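PDB 5MPO: molybdopterin synthase catalytic subunit from Homo sapiens, which forms the catalytic subunit of molybdopterin synthase, which transfers two sulfur atoms from thiocarboxylated MOCS2A to precursor Z, making the dithiolene group of molybdopterin. Local coordinates for residues C[21-26]-C[95-100]; C[46-51]-C[109-114]; C[51-56]-C[101-106]; C[87-92]-C[119-124]; C[91-96]-C[113-118]. All blocks are in the same frame, centred on the assembly; numbering follows the deposited sequence.

Overall arrangement
Following the chain from the N terminus, strand 20-25 opens contact 1, strand 45-52 opens contact 2, and the loop after it opens contact 3. Contacts 4 and 5 start together where helix 73-88 gives way to strand 91-99. Closure follows in the order 1, 3, 2, 5, 4. Contact 1 crosses contacts 2 and 3, contact 4 crosses all three, and contact 5 crosses contact 3, which lies wholly within the span of contact 2. Contacts 1, 5 and 2 join neighbouring strands of one mixed sheet. Contact 3 ties that sheet to the small antiparallel one, and contact 4 fastens helix 119-136 to the opposite end, about 29 Å from contact 3 between centres.

Contact 1 (C[21-26]-C[95-100]); sequences VINFTA and AVFHRL
Asn23 and Phe97 make the tight part of this pairing. The CB of Asn23 sits over one face of the Phe97 ring, 3.9 Å from its centroid and displaced toward the rim. Beside it, Val21 CG1 reaches Phe97 CE1 at 3.8 Å. The Phe97 ring also packs on Val34 and Leu37 of helix 31-38. Replacing Phe97 by alanine is likely to open a gap against that helix and leave Asn23 CB and Val21 CG1 without the ring they rest on. The backbones run parallel, as strands 20-25 and 91-99 of the mixed sheet in the alpha/beta hammerhead fold of MoaE proteins. Typical of the regular part is the bond from Val96 N to Val21 O, 2.8 Å long. On the other face, the Phe24 and His98 rings lie nearly parallel (10°) but are slid past each other and barely overlap; the closer touch is Phe24 CE2 to His98 CB at 3.7 Å. His98 NE2 hydrogen-bonds to the backbone of a different protein chain in the assembly. Near exposed Ala26 the side chains are looser: Arg99 NE stays 3.6 Å from Ala26 O, while NH1 forms its salt bridge with Glu107. The bond from Thr25 N to His98 O lengthens to 3.1 Å and bends to 140°, although Leu100 N still bonds to Thr25 O at 2.8 Å.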
# COMPACT_ATOMS: atom_id res chain seq x y z
N VAL C 21 -3.42 -6.24 -15.29
CA VAL C 21 -3.54 -5.07 -16.16
C VAL C 21 -2.21 -4.32 -16.10
O VAL C 21 -1.81 -3.81 -15.05
CB VAL C 21 -4.65 -4.14 -15.66
CG1 VAL C 21 -4.84 -2.93 -16.56
CG2 VAL C 21 -5.96 -4.92 -15.50
N ILE C 22 -1.52 -4.28 -17.24
CA ILE C 22 -0.19 -3.77 -17.33
C ILE C 22 -0.14 -2.72 -18.42
O ILE C 22 -0.48 -2.99 -19.57
CB ILE C 22 0.79 -4.89 -17.71
CG1 ILE C 22 0.69 -6.00 -16.68
CG2 ILE C 22 2.23 -4.33 -17.77
CD1 ILE C 22 1.47 -7.22 -16.99
N ASN C 23 0.36 -1.54 -18.07
CA ASN C 23 0.40 -0.46 -18.97
C ASN C 23 1.59 0.43 -18.77
O ASN C 23 1.79 0.99 -17.68
CB ASN C 23 -0.85 0.36 -18.82
CG ASN C 23 -1.00 1.37 -19.92
OD1 ASN C 23 -0.27 1.35 -20.87
ND2 ASN C 23 -1.96 2.26 -19.78
N PHE C 24 2.36 0.59 -19.84
CA PHE C 24 3.37 1.64 -19.96
C PHE C 24 2.86 2.76 -20.83
O PHE C 24 2.24 2.51 -21.86
CB PHE C 24 4.62 1.04 -20.52
CG PHE C 24 5.29 0.11 -19.57
CD1 PHE C 24 4.81 -1.17 -19.39
CD2 PHE C 24 6.36 0.54 -18.80
CE1 PHE C 24 5.43 -2.04 -18.50
CE2 PHE C 24 6.99 -0.30 -17.91
CZ PHE C 24 6.52 -1.59 -17.75
N THR C 25 3.06 4.01 -20.42
CA THR C 25 2.31 5.12 -21.05
C THR C 25 2.93 6.46 -20.76
O THR C 25 3.60 6.63 -19.74
CB THR C 25 0.87 5.09 -20.56
OG1 THR C 25 0.16 6.17 -21.12
CG2 THR C 25 0.80 5.25 -19.04
N ALA C 26 2.78 7.41 -21.68
CA ALA C 26 3.25 8.80 -21.50
C ALA C 26 2.19 9.64 -20.77
O ALA C 26 2.48 10.65 -20.20
CB ALA C 26 3.62 9.42 -22.84
N ALA C 95 -2.69 -4.51 -11.02
CA ALA C 95 -2.56 -3.47 -11.99
C ALA C 95 -1.18 -2.89 -11.79
O ALA C 95 -0.79 -2.66 -10.65
CB ALA C 95 -3.60 -2.41 -11.78
N VAL C 96 -0.43 -2.71 -12.88
CA VAL C 96 0.89 -2.04 -12.84
C VAL C 96 0.99 -1.02 -13.95
O VAL C 96 1.00 -1.38 -15.11
CB VAL C 96 2.07 -2.99 -13.00
CG1 VAL C 96 3.38 -2.18 -13.00
CG2 VAL C 96 2.04 -4.09 -11.93
N PHE C 97 1.07 0.25 -13.55
CA PHE C 97 1.04 1.35 -14.49
C PHE C 97 2.31 2.09 -14.33
O PHE C 97 2.61 2.57 -13.23
CB PHE C 97 -0.14 2.24 -14.22
CG PHE C 97 -1.39 1.78 -14.87
CD1 PHE C 97 -1.95 0.59 -14.52
CD2 PHE C 97 -1.98 2.52 -15.86
CE1 PHE C 97 -3.12 0.12 -15.14
CE2 PHE C 97 -3.15 2.07 -16.50
CZ PHE C 97 -3.72 0.85 -16.14
N HIS C 98 3.11 2.15 -15.39
CA HIS C 98 4.36 2.92 -15.32
C HIS C 98 4.38 4.01 -16.37
O HIS C 98 4.06 3.79 -17.52
CB HIS C 98 5.56 1.98 -15.43
CG HIS C 98 6.83 2.54 -14.85
ND1 HIS C 98 7.33 3.78 -15.20
CD2 HIS C 98 7.73 2.00 -14.00
CE1 HIS C 98 8.49 3.98 -14.60
NE2 HIS C 98 8.74 2.93 -13.85
N ARG C 99 4.73 5.22 -15.96
CA ARG C 99 4.76 6.36 -16.87
C ARG C 99 6.12 6.52 -17.48
O ARG C 99 7.13 6.27 -16.82
CB ARG C 99 4.39 7.63 -16.15
CG ARG C 99 4.26 8.83 -17.06
CD ARG C 99 3.59 9.93 -16.30
NE ARG C 99 3.86 11.19 -16.95
CZ ARG C 99 3.61 12.38 -16.42
NH1 ARG C 99 3.05 12.51 -15.22
NH2 ARG C 99 3.92 13.47 -17.11
N LEU C 100 6.16 6.91 -18.75
CA LEU C 100 7.44 7.02 -19.44
C LEU C 100 7.69 8.45 -19.94
O LEU C 100 6.76 9.20 -20.09
CB LEU C 100 7.49 5.99 -20.57
CG LEU C 100 7.63 4.53 -20.15
CD1 LEU C 100 7.87 3.62 -21.35
CD2 LEU C 100 8.76 4.35 -19.14

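Contact 2 (C[46-51]-C[109-114])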
# COMPACT_ATOMS: atom_id res chain seq x y z
N ILE C 46 -7.36 -3.68 -0.93
CA ILE C 46 -6.58 -3.18 -2.04
C ILE C 46 -5.40 -2.48 -1.42
O ILE C 46 -5.63 -1.57 -0.60
CB ILE C 46 -7.39 -2.15 -2.84
CG1 ILE C 46 -8.62 -2.85 -3.42
CG2 ILE C 46 -6.55 -1.53 -3.95
CD1 ILE C 46 -9.52 -1.92 -4.21
N SER C 47 -4.18 -2.93 -1.75
CA SER C 47 -3.00 -2.14 -1.39
C SER C 47 -2.56 -1.44 -2.64
O SER C 47 -2.72 -1.99 -3.71
CB SER C 47 -1.86 -2.97 -0.79
OG SER C 47 -2.34 -3.61 0.39
N LEU C 48 -2.02 -0.24 -2.50
CA LEU C 48 -1.45 0.50 -3.62
C LEU C 48 -0.11 1.10 -3.26
O LEU C 48 0.14 1.42 -2.10
CB LEU C 48 -2.36 1.64 -4.08
CG LEU C 48 -3.71 1.24 -4.65
CD1 LEU C 48 -4.77 1.52 -3.63
CD2 LEU C 48 -4.04 2.02 -5.89
N PHE C 49 0.77 1.17 -4.27
CA PHE C 49 2.03 1.88 -4.14
C PHE C 49 2.09 2.92 -5.24
O PHE C 49 1.76 2.63 -6.39
CB PHE C 49 3.28 0.97 -4.21
CG PHE C 49 4.56 1.77 -4.17
CD1 PHE C 49 5.02 2.32 -2.97
CD2 PHE C 49 5.24 2.10 -5.36
CE1 PHE C 49 6.18 3.13 -2.96
CE2 PHE C 49 6.40 2.90 -5.36
CZ PHE C 49 6.86 3.43 -4.15
N VAL C 50 2.51 4.13 -4.90
CA VAL C 50 2.55 5.22 -5.86
C VAL C 50 3.91 5.83 -5.71
O VAL C 50 4.29 6.20 -4.58
CB VAL C 50 1.49 6.26 -5.59
CG1 VAL C 50 1.60 7.43 -6.57
CG2 VAL C 50 0.11 5.62 -5.60
N GLY C 51 4.65 5.86 -6.83
CA GLY C 51 6.01 6.38 -6.88
C GLY C 51 5.90 7.75 -7.52
O GLY C 51 5.29 7.90 -8.58
N SER C 109 5.20 8.42 -11.21
CA SER C 109 5.89 7.57 -12.21
C SER C 109 5.39 6.09 -12.28
O SER C 109 5.58 5.41 -13.29
CB SER C 109 7.39 7.56 -11.93
OG SER C 109 7.71 6.91 -10.71
N ILE C 110 4.82 5.60 -11.19
CA ILE C 110 4.39 4.21 -11.08
C ILE C 110 3.20 4.14 -10.15
O ILE C 110 3.12 4.88 -9.17
CB ILE C 110 5.55 3.24 -10.63
CG1 ILE C 110 5.03 1.83 -10.50
CG2 ILE C 110 6.16 3.62 -9.32
CD1 ILE C 110 6.04 0.75 -10.74
N ILE C 111 2.26 3.25 -10.46
CA ILE C 111 1.19 2.96 -9.54
C ILE C 111 1.02 1.49 -9.72
O ILE C 111 0.81 0.99 -10.84
CB ILE C 111 -0.12 3.71 -9.87
CG1 ILE C 111 0.02 5.21 -9.69
CG2 ILE C 111 -1.29 3.28 -9.00
CD1 ILE C 111 -1.22 5.95 -10.20
N ILE C 112 1.11 0.79 -8.59
CA ILE C 112 0.84 -0.63 -8.47
C ILE C 112 -0.31 -0.80 -7.49
O ILE C 112 -0.35 -0.16 -6.42
CB ILE C 112 2.06 -1.37 -7.92
CG1 ILE C 112 3.23 -1.25 -8.90
CG2 ILE C 112 1.73 -2.83 -7.75
CD1 ILE C 112 4.60 -1.57 -8.32
N ALA C 113 -1.25 -1.65 -7.87
CA ALA C 113 -2.35 -1.99 -7.04
C ALA C 113 -2.60 -3.51 -7.08
O ALA C 113 -2.50 -4.12 -8.13
CB ALA C 113 -3.58 -1.23 -7.52
N VAL C 114 -2.98 -4.09 -5.93
CA VAL C 114 -3.37 -5.49 -5.80
C VAL C 114 -4.59 -5.60 -4.94
O VAL C 114 -4.61 -4.99 -3.87
CB VAL C 114 -2.25 -6.35 -5.14
CG1 VAL C 114 -2.68 -7.82 -5.09
CG2 VAL C 114 -0.95 -6.22 -5.93
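Leu48 and Ala113 face each other as a non-hydrogen-bonded pair in the antiparallel join of strands 45-52 and 108-116, which ends in a classic beta bulge at Ser109 and Ile110. Along the Leu48 side chain, CB lies 3.6 Å from Ile112 O, the same oxygen that accepts Phe49 N. The first torsion sets CG anti to the carbonyl carbon (chi1 -64°), and CG meets Ala113 CB at 3.8 Å. From there CD2 meets the same methyl at 3.7 Å and stretches to Ile111 CG2 at 4.3 Å. Val50 and Ile111 lie side by side, pointing the same way; helix 31-38 packs on Leu48, Ile111 and Ala113, while Val50 meets Leu48 of the second subunit. On the other face, the Phe49 ring meets Ile110 CG2 at its edge, the two side chains crossing at about a right angle, and Ser47 OG bonds to Ser122 OG of helix 119-136. Residues 46-50 also pair antiparallel with a strand of the second subunit, so the buried sheet continues through the dimer. At the bulge, Gly51 has no side chain, which lets Ile110 CG2 come within 3.7 Å of its CA. Ser109 and Ile110 then share this one residue: Gly51 N gives a bond to Ile110 O at 3.0 Å, while Gly51 O accepts one from Ser109 N at 2.7 Å, its donor tilted 26° from the carbonyl plane.

Contact 3 (C[51-56]-C[101-106])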
# COMPACT_ATOMS: atom_id res chain seq x y z
N GLY C 51 4.65 5.86 -6.83
CA GLY C 51 6.01 6.38 -6.88
C GLY C 51 5.90 7.75 -7.52
O GLY C 51 5.29 7.90 -8.58
N THR C 52 6.50 8.73 -6.88
CA THR C 52 6.39 10.14 -7.23
C THR C 52 7.77 10.75 -7.34
O THR C 52 8.69 10.35 -6.63
CB THR C 52 5.60 10.94 -6.18
OG1 THR C 52 6.04 10.58 -4.86
CG2 THR C 52 4.13 10.69 -6.31
N THR C 53 7.91 11.74 -8.22
CA THR C 53 9.16 12.45 -8.39
C THR C 53 9.42 13.38 -7.17
O THR C 53 8.60 14.24 -6.86
CB THR C 53 9.17 13.29 -9.68
OG1 THR C 53 9.01 12.44 -10.83
CG2 THR C 53 10.50 14.06 -9.80
N ARG C 54 10.54 13.15 -6.48
CA ARG C 54 11.03 14.07 -5.45
C ARG C 54 11.72 15.25 -6.08
O ARG C 54 12.44 15.06 -7.05
CB ARG C 54 12.09 13.41 -4.57
CG ARG C 54 11.51 12.50 -3.53
CD ARG C 54 12.42 11.32 -3.30
NE ARG C 54 13.71 11.78 -2.82
CZ ARG C 54 14.86 11.14 -3.01
NH1 ARG C 54 14.93 10.00 -3.71
NH2 ARG C 54 15.96 11.66 -2.49
N ASN C 55 11.58 16.42 -5.44
CA ASN C 55 12.28 17.65 -5.84
C ASN C 55 13.73 17.75 -5.40
O ASN C 55 14.25 18.84 -5.42
CB ASN C 55 11.55 18.92 -5.35
CG ASN C 55 11.66 19.15 -3.81
OD1 ASN C 55 12.51 18.59 -3.06
ND2 ASN C 55 10.76 19.98 -3.33
N ASN C 56 14.40 16.66 -5.05
CA ASN C 56 15.86 16.73 -4.78
C ASN C 56 16.56 15.39 -4.81
O ASN C 56 15.91 14.37 -4.58
CB ASN C 56 16.13 17.36 -3.39
CG ASN C 56 15.47 16.59 -2.28
OD1 ASN C 56 16.11 15.75 -1.65
ND2 ASN C 56 14.17 16.79 -2.10
N GLY C 101 8.95 8.79 -20.21
CA GLY C 101 9.35 10.16 -20.49
C GLY C 101 9.34 11.01 -19.23
O GLY C 101 9.77 10.54 -18.18
N LEU C 102 8.81 12.23 -19.32
CA LEU C 102 8.98 13.26 -18.29
C LEU C 102 7.94 13.24 -17.19
O LEU C 102 6.73 13.47 -17.40
CB LEU C 102 9.01 14.66 -18.92
CG LEU C 102 10.34 14.92 -19.67
CD1 LEU C 102 10.20 16.14 -20.57
CD2 LEU C 102 11.55 15.04 -18.74
N VAL C 103 8.43 13.00 -15.98
CA VAL C 103 7.55 12.94 -14.81
C VAL C 103 8.00 14.08 -13.92
O VAL C 103 9.04 13.97 -13.24
CB VAL C 103 7.63 11.58 -14.08
CG1 VAL C 103 6.60 11.50 -12.96
CG2 VAL C 103 7.44 10.47 -15.09
N PRO C 104 7.25 15.18 -13.96
CA PRO C 104 7.64 16.29 -13.08
C PRO C 104 7.38 15.98 -11.58
O PRO C 104 6.76 14.96 -11.22
CB PRO C 104 6.76 17.45 -13.57
CG PRO C 104 5.53 16.75 -14.06
CD PRO C 104 6.02 15.48 -14.71
N VAL C 105 7.90 16.87 -10.74
CA VAL C 105 7.83 16.76 -9.30
C VAL C 105 6.39 16.57 -8.83
O VAL C 105 5.45 17.18 -9.32
CB VAL C 105 8.44 18.01 -8.62
CG1 VAL C 105 8.09 18.05 -7.12
CG2 VAL C 105 9.96 18.02 -8.81
N SER C 106 6.23 15.67 -7.87
CA SER C 106 4.95 15.33 -7.28
C SER C 106 3.95 14.60 -8.16
O SER C 106 2.86 14.31 -7.71
CB SER C 106 4.30 16.55 -6.62
OG SER C 106 5.05 16.85 -5.46
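Val103 and Thr53 meet where the chain leaving strand 45-52 of the mixed sheet passes strand 101-104 of the small antiparallel sheet. Val103 comes first: its O accepts a 2.9 Å bond from Thr53 OG1, which stands above the carbonyl plane, and Val103 CG1 lies 3.4 Å from Thr53 OG1. The Thr53 torsion (chi1 -61°) makes this possible, placing OG1 beside its own backbone N and facing Val103. Pro104 follows, its O lying 3.3 Å from Thr53 CB. A valine in place of Thr53 would keep the branch but is likely to cost Val103 O this bond. The same oxygen also has a weak bond from Ser64 OG. Next, Val105 turns its two methyls onto Asn55: CG2 rests on the CA at 3.8 Å, while CG1 meets the CB at 4.0 Å. The second subunit presses in here as well, with its Pro41 against Asn55 and Ser106 and its Cys43 O bonded to Thr52 OG1. At the last residue the chain is pinned by its backbone: Ser106 N meets a lone pair of Thr53 O in the carbonyl plane, 2.9 Å away and almost perfectly straight at 179°.

Contact 4 (C[87-92]-C[119-124])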
# COMPACT_ATOMS: atom_id res chain seq x y z
N GLN C 87 1.69 -17.30 -7.68
CA GLN C 87 2.17 -18.60 -7.24
C GLN C 87 2.26 -18.63 -5.70
O GLN C 87 2.11 -19.67 -5.08
CB GLN C 87 3.42 -19.00 -8.02
CG GLN C 87 4.55 -19.63 -7.19
CD GLN C 87 5.84 -19.96 -7.98
OE1 GLN C 87 6.01 -19.61 -9.18
NE2 GLN C 87 6.76 -20.66 -7.29
N LYS C 88 2.41 -17.50 -5.06
CA LYS C 88 2.44 -17.51 -3.61
C LYS C 88 1.17 -17.01 -2.88
O LYS C 88 0.75 -17.61 -1.89
CB LYS C 88 3.60 -16.66 -3.13
CG LYS C 88 3.64 -16.60 -1.63
CD LYS C 88 4.88 -15.98 -1.15
CE LYS C 88 4.81 -15.90 0.35
NZ LYS C 88 5.98 -15.19 0.81
N TRP C 89 0.64 -15.89 -3.34
CA TRP C 89 -0.34 -15.09 -2.67
C TRP C 89 -1.74 -15.21 -3.34
O TRP C 89 -1.82 -15.18 -4.55
CB TRP C 89 0.10 -13.63 -2.71
CG TRP C 89 1.22 -13.31 -1.78
CD1 TRP C 89 1.16 -13.30 -0.40
CD2 TRP C 89 2.55 -12.92 -2.11
NE1 TRP C 89 2.35 -12.93 0.13
CE2 TRP C 89 3.24 -12.69 -0.88
CE3 TRP C 89 3.22 -12.69 -3.31
CZ2 TRP C 89 4.58 -12.26 -0.82
CZ3 TRP C 89 4.59 -12.28 -3.27
CH2 TRP C 89 5.25 -12.08 -2.02
N PRO C 90 -2.84 -15.29 -2.54
CA PRO C 90 -4.22 -15.40 -3.05
C PRO C 90 -4.81 -14.08 -3.51
O PRO C 90 -5.84 -13.64 -3.01
CB PRO C 90 -5.00 -15.89 -1.82
CG PRO C 90 -4.28 -15.30 -0.66
CD PRO C 90 -2.80 -15.38 -1.05
N VAL C 91 -4.21 -13.48 -4.52
CA VAL C 91 -4.67 -12.18 -4.99
C VAL C 91 -5.71 -12.35 -6.10
O VAL C 91 -5.70 -13.35 -6.80
CB VAL C 91 -3.48 -11.29 -5.47
CG1 VAL C 91 -2.45 -11.15 -4.36
CG2 VAL C 91 -2.82 -11.82 -6.76
N LYS C 92 -6.53 -11.34 -6.32
CA LYS C 92 -7.48 -11.39 -7.39
C LYS C 92 -6.93 -10.70 -8.65
O LYS C 92 -6.56 -11.39 -9.58
CB LYS C 92 -8.81 -10.79 -6.96
CG LYS C 92 -9.91 -10.96 -7.98
CD LYS C 92 -10.08 -12.43 -8.34
CE LYS C 92 -11.34 -12.69 -9.13
NZ LYS C 92 -11.32 -14.09 -9.63
N ARG C 119 -5.90 -8.97 3.87
CA ARG C 119 -5.04 -7.82 3.69
C ARG C 119 -3.56 -8.08 3.56
O ARG C 119 -2.85 -7.27 2.96
CB ARG C 119 -5.25 -6.82 4.83
CG ARG C 119 -4.70 -7.23 6.21
CD ARG C 119 -5.11 -6.17 7.19
NE ARG C 119 -4.61 -6.45 8.51
CZ ARG C 119 -5.14 -7.32 9.37
NH1 ARG C 119 -6.26 -8.00 9.08
NH2 ARG C 119 -4.55 -7.50 10.54
N ALA C 120 -3.08 -9.14 4.20
CA ALA C 120 -1.67 -9.48 4.15
C ALA C 120 -1.19 -9.77 2.69
O ALA C 120 -0.12 -9.39 2.27
CB ALA C 120 -1.40 -10.69 5.03
N ALA C 121 -2.03 -10.44 1.94
CA ALA C 121 -1.72 -10.82 0.59
C ALA C 121 -1.52 -9.60 -0.27
O ALA C 121 -0.52 -9.49 -0.97
CB ALA C 121 -2.85 -11.66 0.06
N SER C 122 -2.44 -8.65 -0.17
CA SER C 122 -2.39 -7.45 -0.98
C SER C 122 -1.19 -6.58 -0.59
O SER C 122 -0.51 -6.06 -1.48
CB SER C 122 -3.71 -6.69 -0.88
OG SER C 122 -3.71 -5.88 0.28
N LEU C 123 -0.88 -6.46 0.70
CA LEU C 123 0.28 -5.66 1.14
C LEU C 123 1.58 -6.31 0.77
O LEU C 123 2.48 -5.65 0.33
CB LEU C 123 0.31 -5.52 2.65
CG LEU C 123 -0.83 -4.65 3.20
CD1 LEU C 123 -1.26 -5.09 4.63
CD2 LEU C 123 -0.38 -3.17 3.14
N GLU C 124 1.69 -7.60 1.00
CA GLU C 124 2.92 -8.29 0.67
C GLU C 124 3.17 -8.35 -0.85
O GLU C 124 4.30 -8.18 -1.27
CB GLU C 124 2.91 -9.70 1.27
CG GLU C 124 3.04 -9.67 2.81
CD GLU C 124 3.02 -11.05 3.46
OE1 GLU C 124 3.16 -12.06 2.79
OE2 GLU C 124 2.85 -11.14 4.69
O HOH W 1 5.38 -13.76 3.05
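The end of helix 73-88 and the inverse gamma turn centred on Pro90 are held against the first turns of helix 119-136, with Trp89 bonded to Glu124. Trp89 is the first residue to leave helical geometry, and its CG is anti to the carbonyl carbon (chi1 -75°), which carries the indole toward the neighbouring helix. NE1 then gives a bond of 2.9 Å to Glu124 OE1, in the plane of the indole and on the anti side of the carboxylate. Glu124 OE1 thus meets the indole at its N-H edge; the carboxylate plane is turned 76° from the ring. The CB of Glu124 also lies 3.5 Å from Trp89 NE1. On one face of the indole, Lys88 CD stands over the ring centre, 3.6 Å above the plane, and the backbone carbon of Glu124 lies over the rim of the opposite face. Nearer the turn, Ala121 packs its CB on Pro90 CD at 3.9 Å, and its CA lies equally far from Trp89 CD1. The helix start belongs to the dimer too: Arg119, a predicted substrate-binding residue, makes a salt bridge to Asp131 of the second subunit. On this surface contact Glu124 OE1 has a second donor, a water 2.8 Å away. That same water accepts from Lys88 NZ, linking two opposite charges: Lys88 NZ and Glu124 OE1 stay 4.7 Å apart.

Contact 5 (C[91-96]-C[113-118])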
# COMPACT_ATOMS: atom_id res chain seq x y z
N VAL C 91 -4.21 -13.48 -4.52
CA VAL C 91 -4.67 -12.18 -4.99
C VAL C 91 -5.71 -12.35 -6.10
O VAL C 91 -5.70 -13.35 -6.80
CB VAL C 91 -3.48 -11.29 -5.47
CG1 VAL C 91 -2.45 -11.15 -4.36
CG2 VAL C 91 -2.82 -11.82 -6.76
N LYS C 92 -6.53 -11.34 -6.32
CA LYS C 92 -7.48 -11.39 -7.39
C LYS C 92 -6.93 -10.70 -8.65
O LYS C 92 -6.56 -11.39 -9.58
CB LYS C 92 -8.81 -10.79 -6.96
CG LYS C 92 -9.91 -10.96 -7.98
CD LYS C 92 -10.08 -12.43 -8.34
CE LYS C 92 -11.34 -12.69 -9.13
NZ LYS C 92 -11.32 -14.09 -9.63
N HIS C 93 -6.87 -9.36 -8.61
CA HIS C 93 -6.39 -8.49 -9.68
C HIS C 93 -5.05 -7.74 -9.31
O HIS C 93 -4.84 -7.30 -8.16
CB HIS C 93 -7.43 -7.38 -10.01
CG HIS C 93 -8.81 -7.88 -10.29
ND1 HIS C 93 -9.08 -8.87 -11.20
CD2 HIS C 93 -10.01 -7.50 -9.78
CE1 HIS C 93 -10.38 -9.10 -11.22
NE2 HIS C 93 -10.96 -8.26 -10.37
N ILE C 94 -4.20 -7.54 -10.30
CA ILE C 94 -2.93 -6.79 -10.19
C ILE C 94 -2.96 -5.76 -11.36
O ILE C 94 -3.34 -6.08 -12.53
CB ILE C 94 -1.76 -7.76 -10.37
CG1 ILE C 94 -1.90 -8.99 -9.46
CG2 ILE C 94 -0.47 -7.03 -10.28
CD1 ILE C 94 -0.84 -10.06 -9.70
N ALA C 95 -2.69 -4.51 -11.02
CA ALA C 95 -2.56 -3.47 -11.99
C ALA C 95 -1.18 -2.89 -11.79
O ALA C 95 -0.79 -2.66 -10.65
CB ALA C 95 -3.60 -2.41 -11.78
N VAL C 96 -0.43 -2.71 -12.88
CA VAL C 96 0.89 -2.04 -12.84
C VAL C 96 0.99 -1.02 -13.95
O VAL C 96 1.00 -1.38 -15.11
CB VAL C 96 2.07 -2.99 -13.00
CG1 VAL C 96 3.38 -2.18 -13.00
CG2 VAL C 96 2.04 -4.09 -11.93
N ALA C 113 -1.25 -1.65 -7.87
CA ALA C 113 -2.35 -1.99 -7.04
C ALA C 113 -2.60 -3.51 -7.08
O ALA C 113 -2.50 -4.12 -8.13
CB ALA C 113 -3.58 -1.23 -7.52
N VAL C 114 -2.98 -4.09 -5.93
CA VAL C 114 -3.37 -5.49 -5.80
C VAL C 114 -4.59 -5.60 -4.94
O VAL C 114 -4.61 -4.99 -3.87
CB VAL C 114 -2.25 -6.35 -5.14
CG1 VAL C 114 -2.68 -7.82 -5.09
CG2 VAL C 114 -0.95 -6.22 -5.93
N SER C 115 -5.57 -6.40 -5.37
CA SER C 115 -6.77 -6.74 -4.54
C SER C 115 -6.76 -8.19 -4.12
O SER C 115 -6.34 -9.05 -4.86
CB SER C 115 -8.09 -6.47 -5.29
OG SER C 115 -8.14 -7.19 -6.53
N SER C 116 -7.24 -8.47 -2.93
CA SER C 116 -7.41 -9.87 -2.47
C SER C 116 -8.51 -9.92 -1.40
O SER C 116 -8.97 -8.89 -0.92
CB SER C 116 -6.11 -10.41 -1.88
OG SER C 116 -5.69 -9.56 -0.83
N ALA C 117 -8.88 -11.12 -0.99
CA ALA C 117 -9.90 -11.33 0.04
C ALA C 117 -9.47 -10.77 1.40
O ALA C 117 -10.29 -10.04 2.04
CB ALA C 117 -10.34 -12.82 0.11
N HIS C 118 -8.22 -11.06 1.80
CA HIS C 118 -7.63 -10.52 3.05
C HIS C 118 -6.28 -9.73 2.85
O HIS C 118 -5.58 -9.85 1.85
CB HIS C 118 -7.47 -11.64 4.09
CG HIS C 118 -8.77 -12.35 4.46
ND1 HIS C 118 -9.86 -11.69 5.00
CD2 HIS C 118 -9.12 -13.66 4.41
CE1 HIS C 118 -10.82 -12.56 5.25
NE2 HIS C 118 -10.40 -13.76 4.90
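Ser115 OG is gripped from two directions, accepting the backbone N-H of His93 at 3.3 Å and bonding to Val38 O at the end of helix 31-38. The side-chain torsion (chi1 57°) puts OG between its backbone N and carbonyl carbon, where it can take the N-H of His93. The main chain of Ser115 is equally engaged: its O takes Lys92 N in a nearly straight bond of 2.7 Å, and its N gives one to His93 O at 3.0 Å. Farther along, the two strands of the mixed sheet, 91-99 and 108-116, run antiparallel, and Ala95 and Ala113 form a hydrogen-bonded pair through both their N and O atoms. Across the face that looks onto helices 73-88 and 119-136, the Val91 and Val114 side chains cross obliquely, their CG1 atoms 3.4 Å apart. The His93 ring carries Lys92 CG over its centre, 3.7 Å above the plane. Since ND1 accepts a hydrogen bond from Lys19 N, NE2 probably carries the ring proton, and its bond to Glu16 is likely to polarise the ring. The buried His93 and Ser115 thus have their side-chain polar atoms hydrogen-bonded, and Ser115 holds the backbone N of both Lys92 and His93.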